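Local coordinates for putative translational inhibitor protein (Yersinia pestis, PDB 5V4D), which is of unknown function but belongs to the Rid (YjgF-like) family and may, like its relatives, act as an enamine/imine deaminase, at residues 5-10 / 22-27. Numbering follows the deposited sequence.
Sequences SVIETK and AICFNG
Ser5 and Cys24 pair through their backbones where strand 5-7, an outermost strand, within this chain, of the mixed sheet of this Rid-family alpha-beta fold, runs antiparallel to strand 22-25. Two bonds close this hydrogen-bonded pair. Ser5 N donates to Cys24 O at 2.9 Å, and Cys24 N donates to Ser5 O at 2.8 Å. Both donors lie in the plane of their carbonyl. Ser5 O also receives a CA-H...O contact from Ile23 CA. The third bond, Ile7 N to Ala22 O at 3.0 Å, meets its acceptor at a sharper angle, its donor 39° out of the carbonyl plane.

Apolar contacts on one face join Ile7, Ala22 and Cys24. Ile7 CB lies 3.9 Å from Ala22 CB. Leu29 of the next strand touches all three side chains. At Ile7 and Ala22 this face turns toward helix 49-66, whose Gln66 touches Ile7 and Val63 Ala22. Ser5 shares the face, its OG set between backbone N and carbonyl carbon (chi1 65°) and 3.5 Å from Cys24 CB.

The other face carries Val6 and Ile23. Val6 CG2 is 4.4 Å from Ile23 CD1, which comes to 4.1 Å from Val6 CA. Here a second subunit packs, its Ile102 on Val6 and its Phe103 on Ile23.

Cys24 SG stands anti to its own carbonyl carbon (chi1 -67°) and meets the end of the Ile7 side chain, 3.9 Å from CD1.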
# COMPACT_ATOMS: atom_id res chain seq x y z
N SER A 5 -19.54 -2.42 3.63
CA SER A 5 -20.53 -1.79 2.77
C SER A 5 -19.86 -1.09 1.60
O SER A 5 -18.70 -0.66 1.69
CB SER A 5 -21.38 -0.78 3.53
OG SER A 5 -20.57 0.27 3.97
N VAL A 6 -20.62 -1.00 0.50
CA VAL A 6 -20.07 -0.51 -0.76
C VAL A 6 -20.36 0.97 -0.89
O VAL A 6 -21.38 1.48 -0.38
CB VAL A 6 -20.63 -1.30 -1.96
CG1 VAL A 6 -22.10 -0.87 -2.23
CG2 VAL A 6 -19.80 -1.06 -3.19
N ILE A 7 -19.46 1.69 -1.58
CA ILE A 7 -19.67 3.08 -1.99
C ILE A 7 -19.76 3.10 -3.51
O ILE A 7 -18.88 2.56 -4.20
CB ILE A 7 -18.54 4.01 -1.54
CG1 ILE A 7 -18.40 4.03 -0.01
CG2 ILE A 7 -18.79 5.42 -2.07
CD1 ILE A 7 -19.64 4.51 0.71
N GLU A 8 -20.84 3.68 -4.04
CA GLU A 8 -21.07 3.77 -5.48
C GLU A 8 -21.60 5.16 -5.77
O GLU A 8 -22.63 5.56 -5.19
CB GLU A 8 -22.08 2.71 -5.95
CG GLU A 8 -21.82 1.29 -5.47
CD GLU A 8 -22.99 0.31 -5.74
OE1 GLU A 8 -24.10 0.51 -5.18
OE2 GLU A 8 -22.79 -0.68 -6.49
N THR A 9 -20.92 5.90 -6.65
CA THR A 9 -21.40 7.21 -7.09
C THR A 9 -21.07 7.44 -8.56
O THR A 9 -19.95 7.15 -9.00
CB THR A 9 -20.82 8.37 -6.25
OG1 THR A 9 -21.23 9.61 -6.85
CG2 THR A 9 -19.31 8.36 -6.15
N LYS A 10 -22.06 7.96 -9.32
CA LYS A 10 -21.79 8.34 -10.70
C LYS A 10 -20.86 9.55 -10.81
O LYS A 10 -20.41 9.86 -11.93
CB LYS A 10 -23.11 8.63 -11.46
CG LYS A 10 -23.96 7.39 -11.75
CD LYS A 10 -23.14 6.28 -12.40
CE LYS A 10 -23.99 5.37 -13.28
NZ LYS A 10 -25.14 4.79 -12.54
N ALA A 22 -15.21 2.23 -3.39
CA ALA A 22 -14.67 2.19 -2.04
C ALA A 22 -15.49 1.21 -1.23
O ALA A 22 -16.61 0.84 -1.62
CB ALA A 22 -14.69 3.56 -1.40
N ILE A 23 -14.90 0.76 -0.12
CA ILE A 23 -15.54 -0.14 0.83
C ILE A 23 -15.42 0.50 2.20
O ILE A 23 -14.33 0.96 2.57
CB ILE A 23 -14.87 -1.53 0.85
CG1 ILE A 23 -15.12 -2.29 -0.45
CG2 ILE A 23 -15.33 -2.36 2.10
CD1 ILE A 23 -16.57 -2.65 -0.68
N CYS A 24 -16.51 0.54 2.96
CA CYS A 24 -16.45 0.98 4.35
C CYS A 24 -16.51 -0.24 5.26
O CYS A 24 -17.34 -1.13 5.05
CB CYS A 24 -17.61 1.92 4.70
SG CYS A 24 -17.48 3.49 3.80
N PHE A 25 -15.67 -0.26 6.29
CA PHE A 25 -15.64 -1.41 7.18
C PHE A 25 -15.04 -0.99 8.50
O PHE A 25 -13.93 -0.45 8.52
CB PHE A 25 -14.83 -2.56 6.59
CG PHE A 25 -14.77 -3.75 7.49
CD1 PHE A 25 -13.58 -4.11 8.14
CD2 PHE A 25 -15.93 -4.47 7.74
CE1 PHE A 25 -13.55 -5.21 8.99
CE2 PHE A 25 -15.90 -5.57 8.59
CZ PHE A 25 -14.69 -5.93 9.21
N ASN A 26 -15.75 -1.26 9.60
CA ASN A 26 -15.26 -0.93 10.95
C ASN A 26 -14.77 0.51 11.06
O ASN A 26 -13.72 0.79 11.65
CB ASN A 26 -14.18 -1.90 11.40
CG ASN A 26 -14.75 -3.28 11.73
OD1 ASN A 26 -15.96 -3.50 11.60
ND2 ASN A 26 -13.88 -4.20 12.17
N GLY A 27 -15.51 1.43 10.46
CA GLY A 27 -15.16 2.83 10.64
C GLY A 27 -14.09 3.37 9.71
O GLY A 27 -13.77 4.57 9.80